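PDB 4J20: cytochrome c-555 from Chlorobium tepidum, which carries electrons as a basic single-heme c-type cytochrome of green photosynthetic bacteria, although its part in photosynthesis is not established. Local coordinates for residues K9-A14 and G77-Y82. The protein carries 2 engineered substitutions. Sequence-based numbering, arbitrary orientation.
Sequences KATYDA and GNAVAY. With HEB (heme b/c), chain I.
Lys9 runs alongside the ring of Tyr82, the two side chains pointing the same way, and its carbons progress along the Tyr82 side chain from CD1 to the hydroxyl. Lys9 CB starts beside Tyr82 CD1 and CE1; Lys9 CG then passes over the face in a CH-pi contact, 4.0 Å from the centroid of the Tyr82 ring. Lys9 CD has moved on to CE1 and the hydroxyl, and Lys9 CE ends 3.6 Å from Tyr82 OH. Chi1 (-171°) sets CG anti to the backbone N and lays the chain along the Tyr82 ring; extended through chi3, it bends only at chi4, which brings Lys9 NZ back to its own helix, in a salt bridge to the syn lone pair of Asp13 OD2 at 2.8 Å.

Tyr82 meets Tyr12 through its CD2 and CE2 atoms. Those rings are tilted by 44° in an oblique pairing, closest at 3.6 Å between Tyr12 CD2 and Tyr82 CE2. Replacing Tyr82 by an alanine would probably open a gap between the helices and leave the Lys9 methylenes and the Tyr12 ring without their shared partner.

Closer to the heme, the small Ala79 lets the backbones approach: its CB lies 3.9 Å from Tyr12 N, touches Thr11 CG2, and also reaches heme methyl CMB. Val80 packs against CMB and CMA. The Tyr12 side chain also lies near those of Cys16 and His20, predicted to bind the heme covalently and as an axial iron ligand respectively. Segments 9-14 and 77-82 cross almost at right angles (-87°), their axes 7.7 Å apart at closest approach; they belong to helices 5-15 and 73-85, the N- and C-terminal helices whose crossing is characteristic of the cytochrome c fold.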
ATOM      1  N   LYS A   9       3.198  -0.312  10.160  1.00 12.45           N
ATOM      2  CA  LYS A   9       4.308   0.577   9.846  1.00 12.86           C
ATOM      3  C   LYS A   9       5.610  -0.176   9.739  1.00 13.63           C
ATOM      4  O   LYS A   9       6.438   0.186   8.888  1.00 12.84           O
ATOM      5  CB  LYS A   9       4.445   1.653  10.897  1.00 13.54           C
ATOM      6  CG  LYS A   9       5.470   2.720  10.478  1.00 14.76           C
ATOM      7  CD  LYS A   9       5.538   3.846  11.470  1.00 16.40           C
ATOM      8  CE  LYS A   9       6.682   4.818  11.142  1.00 18.95           C
ATOM      9  NZ  LYS A   9       7.974   4.189  11.500  1.00 20.63           N
ATOM     10  N   ALA A  10       5.787  -1.250  10.497  1.00 12.34           N
ATOM     11  CA  ALA A  10       7.033  -1.990  10.384  1.00 12.45           C
ATOM     12  C   ALA A  10       7.155  -2.591   8.983  1.00 12.52           C
ATOM     13  O   ALA A  10       8.253  -2.568   8.371  1.00 13.03           O
ATOM     14  CB  ALA A  10       7.125  -3.105  11.447  1.00 15.01           C
ATOM     15  N   THR A  11       6.060  -3.145   8.453  1.00 12.46           N
ATOM     16  CA  THR A  11       6.089  -3.727   7.116  1.00 12.42           C
ATOM     17  C   THR A  11       6.249  -2.623   6.086  1.00 11.24           C
ATOM     18  O   THR A  11       7.014  -2.756   5.139  1.00 11.39           O
ATOM     19  CB  THR A  11       4.852  -4.578   6.850  1.00 12.13           C
ATOM     20  OG1 THR A  11       4.916  -5.734   7.692  1.00 14.79           O
ATOM     21  CG2 THR A  11       4.793  -5.053   5.436  1.00 13.56           C
ATOM     22  N   TYR A  12       5.531  -1.525   6.275  1.00 10.34           N
ATOM     23  CA  TYR A  12       5.612  -0.426   5.326  1.00 10.23           C
ATOM     24  C   TYR A  12       7.062   0.050   5.234  1.00  9.95           C
ATOM     25  O   TYR A  12       7.610   0.217   4.118  1.00 10.92           O
ATOM     26  CB  TYR A  12       4.729   0.747   5.784  1.00 10.55           C
ATOM     27  CG  TYR A  12       4.956   1.960   4.913  1.00 10.47           C
ATOM     28  CD1 TYR A  12       4.435   1.998   3.620  1.00 11.46           C
ATOM     29  CD2 TYR A  12       5.751   3.014   5.318  1.00 12.08           C
ATOM     30  CE1 TYR A  12       4.704   3.067   2.757  1.00 10.98           C
ATOM     31  CE2 TYR A  12       6.028   4.072   4.444  1.00 12.44           C
ATOM     32  CZ  TYR A  12       5.503   4.060   3.178  1.00 12.13           C
ATOM     33  OH  TYR A  12       5.770   5.100   2.292  1.00 13.26           O
ATOM     34  N   ASP A  13       7.699   0.308   6.361  1.00 11.17           N
ATOM     35  CA  ASP A  13       9.043   0.834   6.345  1.00 12.10           C
ATOM     36  C   ASP A  13      10.008  -0.108   5.641  1.00 12.13           C
ATOM     37  O   ASP A  13      10.897   0.342   4.873  1.00 12.87           O
ATOM     38  CB  ASP A  13       9.550   1.071   7.767  1.00 13.61           C
ATOM     39  CG  ASP A  13       8.896   2.262   8.446  1.00 14.16           C
ATOM     40  OD1 ASP A  13       8.277   3.125   7.774  1.00 15.69           O
ATOM     41  OD2 ASP A  13       8.988   2.299   9.701  1.00 15.76           O
ATOM     42  N   ALA A  14       9.868  -1.406   5.875  1.00 12.01           N
ATOM     43  CA  ALA A  14      10.832  -2.365   5.348  1.00 12.27           C
ATOM     44  C   ALA A  14      10.573  -2.798   3.912  1.00 12.66           C
ATOM     45  O   ALA A  14      11.530  -3.134   3.197  1.00 13.75           O
ATOM     46  CB  ALA A  14      10.871  -3.578   6.235  1.00 14.40           C
ATOM     47  N   GLY A  77      -1.864  -6.002   4.437  1.00 11.92           N
ATOM     48  CA  GLY A  77      -3.027  -5.194   4.653  1.00 12.18           C
ATOM     49  C   GLY A  77      -2.813  -4.166   5.768  1.00 11.29           C
ATOM     50  O   GLY A  77      -3.329  -3.045   5.717  1.00 11.21           O
ATOM     51  N   ASN A  78      -2.048  -4.524   6.803  1.00 11.20           N
ATOM     52  CA  ASN A  78      -1.727  -3.580   7.860  1.00 10.55           C
ATOM     53  C   ASN A  78      -0.895  -2.423   7.325  1.00 10.27           C
ATOM     54  O   ASN A  78      -1.083  -1.261   7.714  1.00 10.51           O
ATOM     55  CB  ASN A  78      -1.034  -4.246   9.053  1.00 11.71           C
ATOM     56  CG  ASN A  78      -1.964  -5.140   9.829  1.00 13.87           C
ATOM     57  OD1 ASN A  78      -3.176  -5.006   9.756  1.00 16.61           O
ATOM     58  ND2 ASN A  78      -1.400  -6.059  10.586  1.00 15.65           N
ATOM     59  N   ALA A  79       0.042  -2.735   6.418  1.00 10.03           N
ATOM     60  CA  ALA A  79       0.825  -1.690   5.754  1.00  9.66           C
ATOM     61  C   ALA A  79      -0.071  -0.783   4.910  1.00 10.02           C
ATOM     62  O   ALA A  79       0.113   0.451   4.916  1.00 10.63           O
ATOM     63  CB  ALA A  79       1.918  -2.303   4.917  1.00 11.56           C
ATOM     64  N   VAL A  80      -1.056  -1.352   4.207  1.00 10.04           N
ATOM     65  CA  VAL A  80      -1.985  -0.523   3.444  1.00 10.67           C
ATOM     66  C   VAL A  80      -2.723   0.408   4.390  1.00 10.64           C
ATOM     67  O   VAL A  80      -2.905   1.604   4.117  1.00 10.40           O
ATOM     68  CB  VAL A  80      -2.989  -1.403   2.628  1.00  9.62           C
ATOM     69  CG1 VAL A  80      -4.040  -0.514   1.958  1.00 11.77           C
ATOM     70  CG2 VAL A  80      -2.271  -2.263   1.580  1.00 10.14           C
ATOM     71  N   ALA A  81      -3.164  -0.104   5.540  1.00 10.63           N
ATOM     72  CA  ALA A  81      -3.890   0.711   6.521  1.00 11.08           C
ATOM     73  C   ALA A  81      -3.040   1.871   6.984  1.00 10.93           C
ATOM     74  O   ALA A  81      -3.531   2.988   7.131  1.00 11.51           O
ATOM     75  CB  ALA A  81      -4.344  -0.144   7.701  1.00 11.97           C
ATOM     76  N   TYR A  82      -1.751   1.597   7.218  1.00 11.28           N
ATOM     77  CA  TYR A  82      -0.856   2.672   7.574  1.00 10.98           C
ATOM     78  C   TYR A  82      -0.763   3.729   6.474  1.00 10.67           C
ATOM     79  O   TYR A  82      -0.898   4.929   6.718  1.00 11.54           O
ATOM     80  CB  TYR A  82       0.532   2.106   7.888  1.00 12.06           C
ATOM     81  CG  TYR A  82       1.525   3.184   8.187  1.00 11.66           C
ATOM     82  CD1 TYR A  82       1.483   3.876   9.387  1.00 13.92           C
ATOM     83  CD2 TYR A  82       2.453   3.568   7.241  1.00 13.40           C
ATOM     84  CE1 TYR A  82       2.366   4.907   9.642  1.00 16.10           C
ATOM     85  CE2 TYR A  82       3.338   4.656   7.495  1.00 15.95           C
ATOM     86  CZ  TYR A  82       3.285   5.269   8.701  1.00 16.75           C
ATOM     87  OH  TYR A  82       4.184   6.306   8.969  1.00 20.90           O
TER
HETATM   88 FE   HEB I 107       2.590  -0.330  -3.995  1.00  9.31          FE
HETATM   89  CHA HEB I 107       0.045   1.028  -5.791  1.00  9.41           C
HETATM   90  CHB HEB I 107       0.473  -0.782  -1.334  1.00  8.32           C
HETATM   91  CHC HEB I 107       5.078  -1.848  -2.255  1.00 10.13           C
HETATM   92  CHD HEB I 107       4.772   0.365  -6.514  1.00 10.48           C
HETATM   93  NA  HEB I 107       0.640   0.027  -3.644  1.00  8.96           N
HETATM   94  C1A HEB I 107      -0.263   0.641  -4.515  1.00  9.09           C
HETATM   95  C2A HEB I 107      -1.524   0.774  -3.838  1.00  9.23           C
HETATM   96  C3A HEB I 107      -1.381   0.298  -2.607  1.00  8.49           C
HETATM   97  C4A HEB I 107      -0.040  -0.174  -2.468  1.00  8.64           C
HETATM   98  CMA HEB I 107      -2.431   0.223  -1.508  1.00 10.21           C
HETATM   99  CAA HEB I 107      -2.756   1.424  -4.470  1.00 10.28           C
HETATM  100  CBA HEB I 107      -3.767   0.368  -4.928  1.00 10.69           C
HETATM  101  CGA HEB I 107      -4.972   0.925  -5.647  1.00 11.49           C
HETATM  102  O1A HEB I 107      -5.041   2.150  -5.958  1.00 12.14           O
HETATM  103  O2A HEB I 107      -5.857   0.087  -5.958  1.00 14.43           O
HETATM  104  NB  HEB I 107       2.756  -1.138  -2.159  1.00  9.52           N
HETATM  105  C1B HEB I 107       1.750  -1.270  -1.204  1.00  8.56           C
HETATM  106  C2B HEB I 107       2.234  -2.021  -0.084  1.00  8.92           C
HETATM  107  C3B HEB I 107       3.527  -2.300  -0.324  1.00  9.53           C
HETATM  108  C4B HEB I 107       3.876  -1.777  -1.625  1.00  8.64           C
HETATM  109  CMB HEB I 107       1.385  -2.280   1.134  1.00  9.90           C
HETATM  110  CAB HEB I 107       4.529  -3.044   0.525  1.00  9.70           C
HETATM  111  CBB HEB I 107       4.025  -4.417   0.994  1.00 11.50           C
HETATM  112  NC  HEB I 107       4.535  -0.630  -4.322  1.00  9.71           N
HETATM  113  C1C HEB I 107       5.398  -1.313  -3.481  1.00  9.20           C
HETATM  114  C2C HEB I 107       6.709  -1.379  -4.078  1.00  9.88           C
HETATM  115  C3C HEB I 107       6.639  -0.708  -5.233  1.00 10.14           C
HETATM  116  C4C HEB I 107       5.296  -0.284  -5.429  1.00  9.54           C
HETATM  117  CMC HEB I 107       7.919  -1.980  -3.362  1.00 11.44           C
HETATM  118  CAC HEB I 107       7.757  -0.397  -6.223  1.00 11.46           C
HETATM  119  CBC HEB I 107       8.517  -1.591  -6.796  1.00 12.42           C
HETATM  120  ND  HEB I 107       2.428   0.523  -5.811  1.00  9.70           N
HETATM  121  C1D HEB I 107       3.464   0.709  -6.718  1.00  9.48           C
HETATM  122  C2D HEB I 107       2.994   1.379  -7.880  1.00  9.64           C
HETATM  123  C3D HEB I 107       1.578   1.582  -7.669  1.00 10.87           C
HETATM  124  C4D HEB I 107       1.287   1.034  -6.371  1.00  9.97           C
HETATM  125  CMD HEB I 107       3.766   1.787  -9.110  1.00 11.27           C
HETATM  126  CAD HEB I 107       0.594   2.268  -8.600  1.00 11.13           C
HETATM  127  CBD HEB I 107      -0.004   1.332  -9.676  1.00 12.31           C
HETATM  128  CGD HEB I 107      -0.973   2.061 -10.523  1.00 13.08           C
HETATM  129  O1D HEB I 107      -1.995   2.514  -9.983  1.00 15.70           O
HETATM  130  O2D HEB I 107      -0.737   2.248 -11.691  1.00 15.01           O